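PDB 1QR4: protein (tenascin) from Gallus gallus, which forms part of an extracellular matrix adhesion protein, its paired fibronectin type III domains spanning regions that bind heparin and contactin. Local coordinates for residues L25-L39 against E50-L62. Numbering follows the deposited sequence.
Sequences LRWRRPVAKFDRYRL and EMEIPVDSTSFIL
Two antiparallel strand pairs of a fibronectin type III beta sandwich meet here, one from each sheet: 25-28 beside 59-62, and 36-39 beside 50-53. In the first, L25 and F60 form a hydrogen-bonded pair (L25 N to F60 O 2.9 Å, F60 N to L25 O 3.0 Å); in the second, Y37 and I53 do the same. Between the sheets lies W27, whose CG sits between its backbone N and carbonyl carbon (chi1 65°), laying the indole beneath the T58 backbone. T58 CA makes a CH-pi contact 4.0 Å from the centroid of the five-membered ring, while I53 CG2 and F60 CB meet the six-membered ring at its edge, 4.2 and 4.1 Å from CH2. Replacing W27 with alanine would probably open a gap between the sheets and leave T58, I53 and F60 without their shared packing surface. Water 2 accepts from Y37 OH and donates to V55 O and S57 O, tying the tyrosine to the 54-57 type I turn. On the outer face, R38, part of the putative heparin-binding site, stacks on the E50 carboxylate, planes 13° apart; E50 OE1 lies over the guanidinium centre, 3.0 Å from R38 NH1, with no N-H aimed at it.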
# COMPACT_ATOMS: atom_id res chain seq x y z
N LEU A 25 -3.15 7.09 -11.81
CA LEU A 25 -2.81 7.03 -13.23
C LEU A 25 -2.75 8.39 -13.91
O LEU A 25 -3.58 9.28 -13.66
CB LEU A 25 -3.82 6.15 -13.96
CG LEU A 25 -4.02 4.74 -13.42
CD1 LEU A 25 -5.23 4.11 -14.08
CD2 LEU A 25 -2.79 3.90 -13.65
N ARG A 26 -1.79 8.52 -14.82
CA ARG A 26 -1.61 9.74 -15.59
C ARG A 26 -1.12 9.40 -17.00
O ARG A 26 -0.33 8.49 -17.18
CB ARG A 26 -0.63 10.66 -14.87
CG ARG A 26 -0.63 12.06 -15.40
CD ARG A 26 0.04 12.99 -14.42
NE ARG A 26 0.27 14.29 -15.03
CZ ARG A 26 1.46 14.75 -15.38
NH1 ARG A 26 2.55 14.00 -15.17
NH2 ARG A 26 1.57 15.93 -15.97
N TRP A 27 -1.62 10.15 -17.98
CA TRP A 27 -1.27 9.93 -19.38
C TRP A 27 -1.50 11.15 -20.25
O TRP A 27 -2.06 12.15 -19.81
CB TRP A 27 -2.14 8.82 -19.94
CG TRP A 27 -3.57 9.20 -19.97
CD1 TRP A 27 -4.22 9.85 -20.97
CD2 TRP A 27 -4.52 9.00 -18.93
NE1 TRP A 27 -5.53 10.07 -20.62
CE2 TRP A 27 -5.74 9.56 -19.37
CE3 TRP A 27 -4.47 8.41 -17.66
CZ2 TRP A 27 -6.90 9.55 -18.59
CZ3 TRP A 27 -5.62 8.40 -16.88
CH2 TRP A 27 -6.82 8.97 -17.35
N ARG A 28 -1.11 11.02 -21.51
CA ARG A 28 -1.29 12.08 -22.47
C ARG A 28 -2.54 11.84 -23.29
O ARG A 28 -2.85 10.70 -23.63
CB ARG A 28 -0.11 12.22 -23.40
CG ARG A 28 0.85 13.28 -22.98
CD ARG A 28 1.56 13.83 -24.18
NE ARG A 28 2.63 14.75 -23.80
CZ ARG A 28 3.65 14.43 -23.00
NH1 ARG A 28 3.75 13.21 -22.47
NH2 ARG A 28 4.59 15.34 -22.75
N ARG A 29 -3.25 12.92 -23.57
CA ARG A 29 -4.48 12.85 -24.34
C ARG A 29 -4.14 12.63 -25.82
O ARG A 29 -3.07 13.04 -26.28
CB ARG A 29 -5.22 14.17 -24.19
CG ARG A 29 -6.48 14.34 -25.01
CD ARG A 29 -6.95 15.79 -24.90
NE ARG A 29 -8.16 16.05 -25.66
CZ ARG A 29 -9.29 16.53 -25.13
NH1 ARG A 29 -9.37 16.80 -23.83
NH2 ARG A 29 -10.35 16.69 -25.91
N PRO A 30 -5.01 11.90 -26.54
CA PRO A 30 -4.88 11.59 -27.97
C PRO A 30 -5.05 12.85 -28.82
O PRO A 30 -5.77 13.78 -28.45
CB PRO A 30 -6.05 10.64 -28.21
CG PRO A 30 -6.19 9.95 -26.90
CD PRO A 30 -6.08 11.08 -25.94
N VAL A 31 -4.36 12.90 -29.95
CA VAL A 31 -4.44 14.05 -30.84
C VAL A 31 -5.73 13.95 -31.64
O VAL A 31 -6.34 14.96 -31.99
CB VAL A 31 -3.24 14.08 -31.80
CG1 VAL A 31 -3.34 15.27 -32.73
CG2 VAL A 31 -1.93 14.15 -31.01
N ALA A 32 -6.19 12.72 -31.86
CA ALA A 32 -7.41 12.47 -32.62
C ALA A 32 -8.68 12.78 -31.86
O ALA A 32 -8.72 12.76 -30.63
CB ALA A 32 -7.44 11.03 -33.12
N LYS A 33 -9.73 13.08 -32.60
CA LYS A 33 -11.02 13.37 -32.00
C LYS A 33 -11.55 12.05 -31.44
O LYS A 33 -11.40 11.01 -32.09
CB LYS A 33 -11.96 13.95 -33.07
CG LYS A 33 -12.12 13.11 -34.35
CD LYS A 33 -13.31 12.16 -34.26
CE LYS A 33 -13.46 11.30 -35.50
NZ LYS A 33 -14.57 10.31 -35.33
N PHE A 34 -12.04 12.05 -30.21
CA PHE A 34 -12.58 10.81 -29.65
C PHE A 34 -13.73 10.96 -28.68
O PHE A 34 -14.09 12.07 -28.30
CB PHE A 34 -11.48 9.89 -29.09
CG PHE A 34 -10.98 10.28 -27.74
CD1 PHE A 34 -9.99 11.24 -27.60
CD2 PHE A 34 -11.46 9.64 -26.60
CE1 PHE A 34 -9.48 11.55 -26.35
CE2 PHE A 34 -10.96 9.95 -25.34
CZ PHE A 34 -9.97 10.91 -25.22
N ASP A 35 -14.32 9.83 -28.32
CA ASP A 35 -15.49 9.76 -27.44
C ASP A 35 -15.22 9.78 -25.95
O ASP A 35 -15.76 10.60 -25.21
CB ASP A 35 -16.28 8.49 -27.76
CG ASP A 35 -17.60 8.77 -28.44
OD1 ASP A 35 -17.79 9.89 -28.98
OD2 ASP A 35 -18.45 7.85 -28.41
N ARG A 36 -14.49 8.76 -25.51
CA ARG A 36 -14.15 8.58 -24.12
C ARG A 36 -13.00 7.60 -24.03
O ARG A 36 -12.44 7.20 -25.04
CB ARG A 36 -15.36 8.07 -23.35
CG ARG A 36 -16.05 6.88 -23.98
CD ARG A 36 -17.39 6.64 -23.30
NE ARG A 36 -18.24 5.73 -24.06
CZ ARG A 36 -19.32 6.10 -24.75
NH1 ARG A 36 -19.70 7.37 -24.78
NH2 ARG A 36 -20.02 5.18 -25.42
N TYR A 37 -12.61 7.27 -22.81
CA TYR A 37 -11.53 6.33 -22.58
C TYR A 37 -12.10 5.12 -21.89
O TYR A 37 -13.13 5.20 -21.23
CB TYR A 37 -10.49 6.93 -21.62
CG TYR A 37 -9.70 8.11 -22.13
CD1 TYR A 37 -8.51 7.92 -22.83
CD2 TYR A 37 -10.05 9.41 -21.80
CE1 TYR A 37 -7.69 9.00 -23.17
CE2 TYR A 37 -9.24 10.49 -22.13
CZ TYR A 37 -8.05 10.27 -22.81
OH TYR A 37 -7.23 11.34 -23.11
N ARG A 38 -11.44 3.98 -22.04
CA ARG A 38 -11.87 2.77 -21.38
C ARG A 38 -10.62 2.25 -20.70
O ARG A 38 -9.58 2.11 -21.32
CB ARG A 38 -12.40 1.75 -22.36
CG ARG A 38 -12.85 0.46 -21.70
CD ARG A 38 -13.14 -0.58 -22.74
NE ARG A 38 -12.67 -1.89 -22.31
CZ ARG A 38 -13.22 -3.05 -22.68
NH1 ARG A 38 -14.28 -3.07 -23.48
NH2 ARG A 38 -12.72 -4.19 -22.22
N LEU A 39 -10.71 2.06 -19.39
CA LEU A 39 -9.59 1.58 -18.61
C LEU A 39 -9.91 0.20 -18.14
O LEU A 39 -10.98 -0.02 -17.56
CB LEU A 39 -9.39 2.48 -17.39
CG LEU A 39 -8.37 2.09 -16.33
CD1 LEU A 39 -7.01 2.23 -16.91
CD2 LEU A 39 -8.50 2.99 -15.12
N GLU A 50 -13.51 -2.93 -15.83
CA GLU A 50 -13.62 -1.84 -16.78
C GLU A 50 -14.20 -0.59 -16.15
O GLU A 50 -14.89 -0.63 -15.13
CB GLU A 50 -14.50 -2.22 -17.96
CG GLU A 50 -13.91 -3.25 -18.87
CD GLU A 50 -14.92 -3.71 -19.91
OE1 GLU A 50 -15.42 -2.85 -20.67
OE2 GLU A 50 -15.22 -4.93 -19.96
N MET A 51 -13.91 0.53 -16.80
CA MET A 51 -14.37 1.84 -16.39
C MET A 51 -14.20 2.75 -17.59
O MET A 51 -13.33 2.54 -18.43
CB MET A 51 -13.55 2.38 -15.21
CG MET A 51 -13.98 1.83 -13.85
SD MET A 51 -13.28 2.74 -12.46
CE MET A 51 -14.40 4.11 -12.36
N GLU A 52 -15.10 3.71 -17.72
CA GLU A 52 -15.04 4.68 -18.79
C GLU A 52 -14.62 6.00 -18.15
O GLU A 52 -15.12 6.39 -17.11
CB GLU A 52 -16.39 4.81 -19.49
CG GLU A 52 -16.87 3.52 -20.14
CD GLU A 52 -17.98 3.74 -21.15
OE1 GLU A 52 -19.07 4.23 -20.76
OE2 GLU A 52 -17.77 3.43 -22.34
N ILE A 53 -13.66 6.66 -18.78
CA ILE A 53 -13.13 7.91 -18.26
C ILE A 53 -13.44 9.05 -19.24
O ILE A 53 -13.31 8.89 -20.45
CB ILE A 53 -11.62 7.74 -17.99
CG1 ILE A 53 -11.44 6.54 -17.04
CG2 ILE A 53 -11.02 9.02 -17.40
CD1 ILE A 53 -10.01 6.13 -16.80
N PRO A 54 -13.92 10.19 -18.71
CA PRO A 54 -14.28 11.40 -19.46
C PRO A 54 -13.15 11.88 -20.35
O PRO A 54 -12.00 11.85 -19.94
CB PRO A 54 -14.53 12.42 -18.35
CG PRO A 54 -14.95 11.59 -17.21
CD PRO A 54 -14.01 10.44 -17.26
N VAL A 55 -13.49 12.40 -21.52
CA VAL A 55 -12.49 12.90 -22.45
C VAL A 55 -11.60 14.00 -21.87
O VAL A 55 -10.49 14.23 -22.34
CB VAL A 55 -13.13 13.45 -23.72
CG1 VAL A 55 -13.48 12.32 -24.63
CG2 VAL A 55 -14.37 14.22 -23.38
N ASP A 56 -12.09 14.66 -20.83
CA ASP A 56 -11.35 15.75 -20.21
C ASP A 56 -10.34 15.36 -19.13
O ASP A 56 -9.75 16.23 -18.49
CB ASP A 56 -12.34 16.79 -19.66
CG ASP A 56 -13.48 16.15 -18.87
OD1 ASP A 56 -14.47 15.73 -19.51
OD2 ASP A 56 -13.39 16.05 -17.61
N SER A 57 -10.13 14.07 -18.92
CA SER A 57 -9.18 13.62 -17.91
C SER A 57 -7.84 13.14 -18.46
O SER A 57 -7.78 12.54 -19.54
CB SER A 57 -9.78 12.51 -17.04
OG SER A 57 -11.12 12.78 -16.69
N THR A 58 -6.77 13.42 -17.72
CA THR A 58 -5.44 12.95 -18.08
C THR A 58 -4.85 12.34 -16.81
O THR A 58 -3.69 11.95 -16.76
CB THR A 58 -4.55 14.07 -18.61
OG1 THR A 58 -4.46 15.11 -17.64
CG2 THR A 58 -5.12 14.62 -19.90
N SER A 59 -5.72 12.21 -15.81
CA SER A 59 -5.38 11.68 -14.50
C SER A 59 -6.62 11.02 -13.92
O SER A 59 -7.75 11.46 -14.19
CB SER A 59 -4.93 12.82 -13.59
OG SER A 59 -4.32 12.31 -12.43
N PHE A 60 -6.42 9.98 -13.13
CA PHE A 60 -7.53 9.25 -12.52
C PHE A 60 -6.95 8.35 -11.45
O PHE A 60 -5.96 7.67 -11.70
CB PHE A 60 -8.23 8.41 -13.59
CG PHE A 60 -9.13 7.33 -13.04
CD1 PHE A 60 -8.60 6.11 -12.63
CD2 PHE A 60 -10.50 7.52 -12.96
CE1 PHE A 60 -9.43 5.10 -12.14
CE2 PHE A 60 -11.34 6.52 -12.47
CZ PHE A 60 -10.81 5.31 -12.06
N ILE A 61 -7.57 8.35 -10.27
CA ILE A 61 -7.13 7.50 -9.16
C ILE A 61 -7.88 6.19 -9.19
O ILE A 61 -9.11 6.15 -9.04
CB ILE A 61 -7.36 8.14 -7.77
CG1 ILE A 61 -6.65 9.49 -7.66
CG2 ILE A 61 -6.83 7.21 -6.69
CD1 ILE A 61 -5.17 9.38 -7.59
N LEU A 62 -7.14 5.12 -9.42
CA LEU A 62 -7.73 3.80 -9.47
C LEU A 62 -7.92 3.33 -8.03
O LEU A 62 -7.00 3.41 -7.21
CB LEU A 62 -6.79 2.88 -10.23
CG LEU A 62 -7.32 1.53 -10.66
CD1 LEU A 62 -8.75 1.64 -11.19
CD2 LEU A 62 -6.38 1.01 -11.72
O HOH W 1 -2.65 15.03 -15.37
O HOH W 2 -7.78 14.04 -21.90